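Local coordinates for putative 4-amino-4-deoxychorismate lyase (Thermus thermophilus, PDB 2ZGI), which binds pyridoxal 5'-phosphate and is probably a lyase of the class-IV aminotransferase family, putatively acting on 4-amino-4-deoxychorismate, at residues 95-100 with 241-246; 103-108 with 221-226; 110-115 with 141-146. One frame throughout, in Å; residues are numbered along the deposited sequence.

Contact 1: 95-100 with 241-246; sequences RPYAPL and PACYTE
The hydroxyl of Tyr244 donates a hydrogen bond to the backbone oxygen of Leu100, OH to O 2.7 Å, the one hydrogen bond that joins residues 95-100 to the C-terminal tail 241-246. The hydroxyl stands 30° out of the Leu100 carbonyl plane, and the oxygen lies beside the tyrosine ring at its edge. One face of the same ring is covered by Pro99, whose CB sits 4.1 Å from the Tyr244 ring centroid in a CH-pi contact. The proline and tyrosine side chains run antiparallel alongside each other, and Pro99 CG also rests 3.4 Å from Cys243 O. Consecutive residues, Pro99 and Leu100, thus engage both the face and the hydroxyl of one ring.

Tyr97 makes the second half of the contact. With CG anti to the backbone N (chi1 174°), its ring reaches the tail and meets Cys243 obliquely, SG lying 3.7 Å from Tyr97 CD2 in a sulfur-aromatic contact. Further along, Tyr97 OH passes 3.5 Å from Pro241 CG, the two side chains crossing at about a right angle; the polar partner of this hydroxyl is Gly219 O, to which it is hydrogen-bonded. Cys243 SG is itself tied to Cys78 by a disulfide, and Tyr97 pairs through its backbone with Cys78. The C-terminal tail is therefore fastened covalently to strand 78-86 and packed on the chain leaving strand 89-96, a C-terminus held by a disulfide beside the antiparallel sheet of this class-IV aminotransferase fold.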
loop_
_atom_site.group_PDB
_atom_site.type_symbol
_atom_site.label_atom_id
_atom_site.label_comp_id
_atom_site.label_asym_id
_atom_site.label_seq_id
_atom_site.Cartn_x
_atom_site.Cartn_y
_atom_site.Cartn_z
ATOM N N ARG D 95 3.332 -31.583 24.389
ATOM C CA ARG D 95 4.458 -31.241 25.211
ATOM C C ARG D 95 3.926 -30.521 26.451
ATOM O O ARG D 95 2.825 -29.939 26.418
ATOM C CB ARG D 95 5.453 -30.367 24.434
ATOM C CG ARG D 95 5.021 -28.929 24.292
ATOM C CD ARG D 95 5.745 -28.258 23.182
ATOM N NE ARG D 95 5.409 -26.843 23.122
ATOM C CZ ARG D 95 5.567 -26.094 22.038
ATOM N NH1 ARG D 95 6.028 -26.639 20.914
ATOM N NH2 ARG D 95 5.237 -24.809 22.073
ATOM N N PRO D 96 4.726 -30.542 27.530
ATOM C CA PRO D 96 4.378 -29.844 28.763
ATOM C C PRO D 96 4.072 -28.377 28.462
ATOM O O PRO D 96 4.767 -27.758 27.647
ATOM C CB PRO D 96 5.679 -29.915 29.566
ATOM C CG PRO D 96 6.781 -29.929 28.494
ATOM C CD PRO D 96 6.160 -30.922 27.510
ATOM N N TYR D 97 3.030 -27.846 29.097
ATOM C CA TYR D 97 2.652 -26.440 28.953
ATOM C C TYR D 97 3.213 -25.679 30.142
ATOM O O TYR D 97 3.167 -26.169 31.276
ATOM C CB TYR D 97 1.111 -26.327 28.901
ATOM C CG TYR D 97 0.541 -24.907 28.906
ATOM C CD1 TYR D 97 0.252 -24.247 27.721
ATOM C CD2 TYR D 97 0.270 -24.245 30.108
ATOM C CE1 TYR D 97 -0.273 -22.948 27.719
ATOM C CE2 TYR D 97 -0.252 -22.952 30.122
ATOM C CZ TYR D 97 -0.534 -22.317 28.930
ATOM O OH TYR D 97 -1.050 -21.037 28.953
ATOM N N ALA D 98 3.768 -24.502 29.896
ATOM C CA ALA D 98 4.149 -23.626 31.000
ATOM C C ALA D 98 3.403 -22.289 30.871
ATOM O O ALA D 98 3.455 -21.638 29.817
ATOM C CB ALA D 98 5.666 -23.413 31.039
ATOM N N PRO D 99 2.697 -21.891 31.940
ATOM C CA PRO D 99 1.915 -20.663 31.967
ATOM C C PRO D 99 2.780 -19.415 31.970
ATOM O O PRO D 99 3.940 -19.438 32.390
ATOM C CB PRO D 99 1.191 -20.742 33.323
ATOM C CG PRO D 99 2.063 -21.643 34.166
ATOM C CD PRO D 99 2.487 -22.679 33.170
ATOM N N LEU D 100 2.163 -18.323 31.552
ATOM C CA LEU D 100 2.712 -17.010 31.730
ATOM C C LEU D 100 2.629 -16.678 33.202
ATOM O O LEU D 100 1.800 -17.262 33.926
ATOM C CB LEU D 100 1.892 -15.992 30.921
ATOM C CG LEU D 100 2.012 -16.035 29.392
ATOM C CD1 LEU D 100 0.907 -15.128 28.794
ATOM C CD2 LEU D 100 3.447 -15.602 28.954
ATOM N N PRO D 241 -5.544 -19.898 32.277
ATOM C CA PRO D 241 -5.121 -21.300 32.218
ATOM C C PRO D 241 -4.978 -21.885 33.619
ATOM O O PRO D 241 -4.363 -21.255 34.493
ATOM C CB PRO D 241 -3.754 -21.213 31.531
ATOM C CG PRO D 241 -3.870 -20.015 30.669
ATOM C CD PRO D 241 -4.630 -19.030 31.515
ATOM N N ALA D 242 -5.544 -23.067 33.831
ATOM C CA ALA D 242 -5.449 -23.735 35.129
ATOM C C ALA D 242 -4.133 -24.513 35.297
ATOM O O ALA D 242 -4.136 -25.721 35.529
ATOM C CB ALA D 242 -6.668 -24.648 35.340
ATOM N N CYS D 243 -3.003 -23.815 35.207
ATOM C CA CYS D 243 -1.716 -24.479 34.998
ATOM C C CYS D 243 -0.565 -24.061 35.924
ATOM O O CYS D 243 0.589 -24.324 35.612
ATOM C CB CYS D 243 -1.297 -24.298 33.532
ATOM S SG CYS D 243 -2.542 -24.921 32.386
ATOM N N TYR D 244 -0.862 -23.405 37.041
ATOM C CA TYR D 244 0.183 -23.029 38.024
ATOM C C TYR D 244 0.482 -24.162 39.022
ATOM O O TYR D 244 -0.397 -24.972 39.307
ATOM C CB TYR D 244 -0.210 -21.728 38.748
ATOM C CG TYR D 244 -0.343 -20.559 37.778
ATOM C CD1 TYR D 244 0.792 -19.859 37.330
ATOM C CD2 TYR D 244 -1.589 -20.174 37.288
ATOM C CE1 TYR D 244 0.686 -18.796 36.434
ATOM C CE2 TYR D 244 -1.712 -19.115 36.385
ATOM C CZ TYR D 244 -0.564 -18.427 35.969
ATOM O OH TYR D 244 -0.689 -17.388 35.067
ATOM N N THR D 245 1.711 -24.225 39.552
ATOM C CA THR D 245 2.116 -25.372 40.406
ATOM C C THR D 245 1.159 -25.622 41.578
ATOM O O THR D 245 0.932 -24.723 42.408
ATOM C CB THR D 245 3.568 -25.280 40.910
ATOM O OG1 THR D 245 3.826 -23.952 41.379
ATOM C CG2 THR D 245 4.542 -25.629 39.786
ATOM N N GLU D 246 0.639 -26.857 41.626
ATOM C CA GLU D 246 -0.543 -27.267 42.431
ATOM C C GLU D 246 -0.825 -26.486 43.730
ATOM O O GLU D 246 -0.526 -26.940 44.841
ATOM C CB GLU D 246 -0.530 -28.798 42.689
#

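Contact 2: 103-108 with 221-226; sequences SLYREG and GLLPVR
The Tyr105 ring carries the CD1 methyl of Leu223 on one face and the backbone oxygen of Leu222 at its edge, in plane. The methyl is 3.7 Å from the Tyr105 ring centroid and only 14° off the ring normal, a CH-pi contact made over the face. At the edge, Leu222 O approaches Tyr105 CD1 to 3.4 Å. Leu223 places its CG anti to the backbone N (chi1 -165°), which carries CD1 across to the ring at about a right angle to the tyrosine side chain; the same methyl also touches Leu104 CB at 4.1 Å. The phenol end is satisfied beyond the two segments, by a hydrogen bond from Tyr105 OH to Val220 O.

This is helix-on-strand packing: the short helix 103-107 lies against strand 223-224, at the margin, within this chain, of a mixed sheet, without a hydrogen bond between the segments. Pro224 turns its ring toward the helix, CG resting 3.5 Å from Tyr105 O. Where the helix ends, Gly108 adopts positive phi and its CA comes to 3.2 Å from Pro224 O; a CB there would clash with Arg226 O. The neighbouring Val109 forms backbone hydrogen bonds with Pro224 and Arg226. On the exposed side of the helix, Arg106 NH1 reaches Glu107 OE2 at 2.9 Å in a salt bridge, meeting the oxygen from above the carboxylate plane.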
loop_
_atom_site.group_PDB
_atom_site.type_symbol
_atom_site.label_atom_id
_atom_site.label_comp_id
_atom_site.label_asym_id
_atom_site.label_seq_id
_atom_site.Cartn_x
_atom_site.Cartn_y
_atom_site.Cartn_z
ATOM N N SER D 103 0.844 -12.449 37.177
ATOM C CA SER D 103 0.760 -10.987 37.203
ATOM C C SER D 103 0.386 -10.391 35.852
ATOM O O SER D 103 -0.250 -9.345 35.796
ATOM C CB SER D 103 2.064 -10.370 37.712
ATOM O OG SER D 103 3.085 -10.510 36.742
ATOM N N LEU D 104 0.773 -11.057 34.765
ATOM C CA LEU D 104 0.432 -10.587 33.419
ATOM C C LEU D 104 -1.058 -10.452 33.166
ATOM O O LEU D 104 -1.496 -9.606 32.372
ATOM C CB LEU D 104 1.030 -11.505 32.351
ATOM C CG LEU D 104 2.526 -11.371 32.060
ATOM C CD1 LEU D 104 2.840 -11.836 30.640
ATOM C CD2 LEU D 104 3.024 -9.937 32.283
ATOM N N TYR D 105 -1.837 -11.306 33.820
ATOM C CA TYR D 105 -3.288 -11.284 33.662
ATOM C C TYR D 105 -3.910 -10.153 34.479
ATOM O O TYR D 105 -5.032 -9.742 34.200
ATOM C CB TYR D 105 -3.893 -12.644 34.025
ATOM C CG TYR D 105 -3.479 -13.721 33.047
ATOM C CD1 TYR D 105 -4.258 -13.990 31.926
ATOM C CD2 TYR D 105 -2.291 -14.436 33.216
ATOM C CE1 TYR D 105 -3.881 -14.965 30.995
ATOM C CE2 TYR D 105 -1.897 -15.415 32.280
ATOM C CZ TYR D 105 -2.717 -15.670 31.166
ATOM O OH TYR D 105 -2.378 -16.627 30.217
ATOM N N ARG D 106 -3.161 -9.671 35.474
ATOM C CA ARG D 106 -3.586 -8.562 36.329
ATOM C C ARG D 106 -3.110 -7.233 35.776
ATOM O O ARG D 106 -3.891 -6.289 35.654
ATOM C CB ARG D 106 -3.011 -8.722 37.732
ATOM C CG ARG D 106 -3.762 -9.669 38.665
ATOM C CD ARG D 106 -3.144 -9.590 40.076
ATOM N NE ARG D 106 -2.864 -8.199 40.450
ATOM C CZ ARG D 106 -1.655 -7.635 40.456
ATOM N NH1 ARG D 106 -0.574 -8.338 40.127
ATOM N NH2 ARG D 106 -1.526 -6.357 40.796
ATOM N N GLU D 107 -1.826 -7.184 35.435
ATOM C CA GLU D 107 -1.140 -5.968 34.976
ATOM C C GLU D 107 -1.082 -5.772 33.443
ATOM O O GLU D 107 -0.773 -4.673 32.951
ATOM C CB GLU D 107 0.264 -5.934 35.590
ATOM C CG GLU D 107 0.210 -6.113 37.111
ATOM C CD GLU D 107 1.551 -6.479 37.755
ATOM O OE1 GLU D 107 2.589 -6.534 37.049
ATOM O OE2 GLU D 107 1.565 -6.708 38.993
ATOM N N GLY D 108 -1.382 -6.827 32.692
ATOM C CA GLY D 108 -1.468 -6.723 31.246
ATOM C C GLY D 108 -0.139 -6.769 30.510
ATOM O O GLY D 108 0.937 -6.617 31.101
ATOM N N GLY D 221 -5.326 -18.199 27.021
ATOM C CA GLY D 221 -6.615 -17.806 27.573
ATOM C C GLY D 221 -7.037 -16.420 27.104
ATOM O O GLY D 221 -7.114 -16.159 25.900
ATOM N N LEU D 222 -7.315 -15.531 28.052
ATOM C CA LEU D 222 -7.686 -14.145 27.732
ATOM C C LEU D 222 -6.771 -13.212 28.495
ATOM O O LEU D 222 -6.759 -13.187 29.747
ATOM C CB LEU D 222 -9.151 -13.868 28.088
ATOM C CG LEU D 222 -9.686 -12.451 27.843
ATOM C CD1 LEU D 222 -9.628 -12.028 26.361
ATOM C CD2 LEU D 222 -11.098 -12.318 28.406
ATOM N N LEU D 223 -5.984 -12.471 27.732
ATOM C CA LEU D 223 -4.925 -11.670 28.287
ATOM C C LEU D 223 -5.214 -10.202 27.978
ATOM O O LEU D 223 -5.450 -9.846 26.808
ATOM C CB LEU D 223 -3.621 -12.141 27.654
ATOM C CG LEU D 223 -2.212 -11.839 28.130
ATOM C CD1 LEU D 223 -1.919 -12.227 29.578
ATOM C CD2 LEU D 223 -1.314 -12.611 27.193
ATOM N N PRO D 224 -5.218 -9.342 29.020
ATOM C CA PRO D 224 -5.482 -7.944 28.736
ATOM C C PRO D 224 -4.225 -7.245 28.253
ATOM O O PRO D 224 -3.119 -7.613 28.656
ATOM C CB PRO D 224 -5.902 -7.384 30.101
ATOM C CG PRO D 224 -5.134 -8.192 31.099
ATOM C CD PRO D 224 -4.963 -9.574 30.461
ATOM N N VAL D 225 -4.410 -6.249 27.385
ATOM C CA VAL D 225 -3.353 -5.332 27.025
ATOM C C VAL D 225 -3.459 -4.152 28.004
ATOM O O VAL D 225 -4.521 -3.521 28.115
ATOM C CB VAL D 225 -3.475 -4.852 25.560
ATOM C CG1 VAL D 225 -2.383 -3.848 25.229
ATOM C CG2 VAL D 225 -3.434 -6.039 24.577
ATOM N N ARG D 226 -2.367 -3.872 28.718
ATOM C CA ARG D 226 -2.365 -2.892 29.816
ATOM C C ARG D 226 -3.383 -3.335 30.872
ATOM O O ARG D 226 -4.140 -4.295 30.630
ATOM C CB ARG D 226 -2.639 -1.461 29.303
ATOM C CG ARG D 226 -1.772 -1.092 28.119
ATOM C CD ARG D 226 -1.591 0.413 27.967
ATOM N NE ARG D 226 -0.241 0.724 27.489
ATOM C CZ ARG D 226 0.063 1.278 26.314
ATOM N NH1 ARG D 226 -0.882 1.633 25.447
ATOM N NH2 ARG D 226 1.335 1.492 26.017
#

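Contact 3: 110-115 with 141-146; sequences RVRLTG and RKEGAF
A beta-alpha-beta unit of strand 111-117, helix 131-142 and strand 147-151 closes here, where the turn after the helix meets the chain just before the first strand: Phe146 N donates to Arg110 O at 2.8 Å. Ala145 fits its methyl against the entry to this strand, CB lying 3.6 Å from Arg110 O and close to the side-chain CB atoms of Arg110 and Arg112. The turn is a Schellman motif with Gly144, at positive phi, as its C-prime residue, and a CB on this glycine would clash with Arg110 NH2. The Arg110 chain, bent at chi3 (-90°), brings one face of its guanidinium over the Gly144 carbonyl, without a hydrogen bond. Arg112 stacks its own guanidinium on the Glu143 side chain, guanidinium and carboxylate planes 26° apart, with Glu143 CG 3.6 Å from Arg112 NH1. The Arg112 NE to Glu143 OE2 salt bridge is long, 3.7 Å, and no N-H points at the oxygen; the stronger partner of Arg112 NE is Glu139. A leucine in place of Arg112 would probably leave the carboxylates of Glu143 and Glu139 without this counter-charge and Glu143 freer to turn.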
loop_
_atom_site.group_PDB
_atom_site.type_symbol
_atom_site.label_atom_id
_atom_site.label_comp_id
_atom_site.label_asym_id
_atom_site.label_seq_id
_atom_site.Cartn_x
_atom_site.Cartn_y
_atom_site.Cartn_z
ATOM N N ARG D 110 2.045 -5.568 26.698
ATOM C CA ARG D 110 2.207 -4.598 25.604
ATOM C C ARG D 110 1.973 -5.279 24.250
ATOM O O ARG D 110 2.398 -6.431 24.063
ATOM C CB ARG D 110 3.624 -4.009 25.613
ATOM C CG ARG D 110 3.986 -3.198 26.887
ATOM C CD ARG D 110 5.313 -2.433 26.722
ATOM N NE ARG D 110 6.500 -3.192 27.151
ATOM C CZ ARG D 110 7.765 -2.913 26.791
ATOM N NH1 ARG D 110 8.041 -1.900 25.974
ATOM N NH2 ARG D 110 8.766 -3.665 27.240
ATOM N N VAL D 111 1.294 -4.583 23.328
ATOM C CA VAL D 111 1.298 -4.986 21.919
ATOM C C VAL D 111 2.072 -3.998 21.058
ATOM O O VAL D 111 2.282 -2.844 21.439
ATOM C CB VAL D 111 -0.112 -5.194 21.281
ATOM C CG1 VAL D 111 -0.920 -6.188 22.080
ATOM C CG2 VAL D 111 -0.884 -3.851 21.089
ATOM N N ARG D 112 2.474 -4.462 19.893
ATOM C CA ARG D 112 3.051 -3.629 18.887
ATOM C C ARG D 112 2.216 -3.816 17.612
ATOM O O ARG D 112 2.013 -4.950 17.129
ATOM C CB ARG D 112 4.488 -4.079 18.651
ATOM C CG ARG D 112 5.069 -3.652 17.341
ATOM C CD ARG D 112 5.675 -2.254 17.439
ATOM N NE ARG D 112 6.565 -1.973 16.311
ATOM C CZ ARG D 112 7.263 -0.845 16.178
ATOM N NH1 ARG D 112 7.216 0.088 17.123
ATOM N NH2 ARG D 112 8.021 -0.661 15.109
ATOM N N LEU D 113 1.723 -2.711 17.068
ATOM C CA LEU D 113 1.109 -2.759 15.744
ATOM C C LEU D 113 2.210 -2.821 14.690
ATOM O O LEU D 113 3.107 -1.964 14.670
ATOM C CB LEU D 113 0.214 -1.527 15.521
ATOM C CG LEU D 113 -0.326 -1.309 14.111
ATOM C CD1 LEU D 113 -1.222 -2.466 13.721
ATOM C CD2 LEU D 113 -1.074 0.039 14.021
ATOM N N THR D 114 2.179 -3.832 13.822
ATOM C CA THR D 114 3.220 -3.931 12.800
ATOM C C THR D 114 2.661 -3.526 11.441
ATOM O O THR D 114 1.468 -3.308 11.310
ATOM C CB THR D 114 3.836 -5.353 12.735
ATOM O OG1 THR D 114 2.975 -6.232 11.970
ATOM C CG2 THR D 114 4.067 -5.929 14.148
ATOM N N GLY D 115 3.521 -3.445 10.443
ATOM C CA GLY D 115 3.093 -3.239 9.050
ATOM C C GLY D 115 2.885 -4.536 8.267
ATOM O O GLY D 115 2.528 -4.499 7.079
ATOM N N ARG D 141 8.610 -8.498 19.713
ATOM C CA ARG D 141 9.551 -8.872 20.758
ATOM C C ARG D 141 10.802 -7.986 20.713
ATOM O O ARG D 141 11.306 -7.590 21.758
ATOM C CB ARG D 141 9.901 -10.369 20.654
ATOM C CG ARG D 141 8.763 -11.266 21.146
ATOM C CD ARG D 141 9.192 -12.727 21.272
ATOM N NE ARG D 141 8.099 -13.561 21.772
ATOM C CZ ARG D 141 8.181 -14.884 21.920
ATOM N NH1 ARG D 141 9.310 -15.520 21.593
ATOM N NH2 ARG D 141 7.139 -15.568 22.383
ATOM N N LYS D 142 11.299 -7.682 19.518
ATOM C CA LYS D 142 12.383 -6.694 19.387
ATOM C C LYS D 142 12.043 -5.384 20.126
ATOM O O LYS D 142 12.902 -4.814 20.808
ATOM C CB LYS D 142 12.726 -6.419 17.929
ATOM C CG LYS D 142 13.993 -5.591 17.760
ATOM C CD LYS D 142 14.407 -5.510 16.301
ATOM C CE LYS D 142 15.616 -4.580 16.119
ATOM N NZ LYS D 142 16.206 -4.732 14.743
ATOM N N GLU D 143 10.784 -4.948 20.015
ATOM C CA GLU D 143 10.283 -3.723 20.658
ATOM C C GLU D 143 9.817 -3.923 22.078
ATOM O O GLU D 143 9.114 -3.070 22.621
ATOM C CB GLU D 143 9.092 -3.161 19.873
ATOM C CG GLU D 143 9.420 -1.943 19.044
ATOM C CD GLU D 143 10.345 -2.271 17.931
ATOM O OE1 GLU D 143 11.459 -1.670 17.852
ATOM O OE2 GLU D 143 9.952 -3.165 17.151
ATOM N N GLY D 144 10.156 -5.058 22.671
ATOM C CA GLY D 144 9.814 -5.318 24.056
ATOM C C GLY D 144 8.348 -5.607 24.327
ATOM O O GLY D 144 7.922 -5.531 25.480
ATOM N N ALA D 145 7.578 -5.923 23.271
ATOM C CA ALA D 145 6.135 -6.224 23.375
ATOM C C ALA D 145 5.816 -7.718 23.369
ATOM O O ALA D 145 6.614 -8.511 22.885
ATOM C CB ALA D 145 5.370 -5.543 22.239
ATOM N N PHE D 146 4.631 -8.074 23.873
ATOM C CA PHE D 146 4.183 -9.470 23.934
ATOM C C PHE D 146 3.671 -10.000 22.595
ATOM O O PHE D 146 3.955 -11.141 22.205
ATOM C CB PHE D 146 3.122 -9.673 25.037
ATOM C CG PHE D 146 2.569 -11.077 25.085
ATOM C CD1 PHE D 146 3.280 -12.101 25.727
ATOM C CD2 PHE D 146 1.365 -11.391 24.450
ATOM C CE1 PHE D 146 2.772 -13.409 25.757
ATOM C CE2 PHE D 146 0.857 -12.706 24.470
ATOM C CZ PHE D 146 1.556 -13.702 25.119
#

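Contacts 1 and 2 are partly buried, whereas contact 3 lies at the surface, and the chemistry follows: aromatic, proline and methyl packing predominates in the first two, while arginines, a glutamate and backbone carbonyls of a helix end make up much of the third. Contact 3 is nested within the chain closed by contact 2, and that within contact 1. Contacts 1 and 2 meet around Tyr105, against which Pro241 and Tyr244 both pack. Phe146 of contact 3 touches Leu100 and Leu223, so it borders both other contacts, and Val111 meets Val225. Among the three, contact 1 alone contains a half of the disulfide; helix 103-107 of contact 2 follows strand 89-96 of contact 1 and precedes strand 111-117 of contact 3.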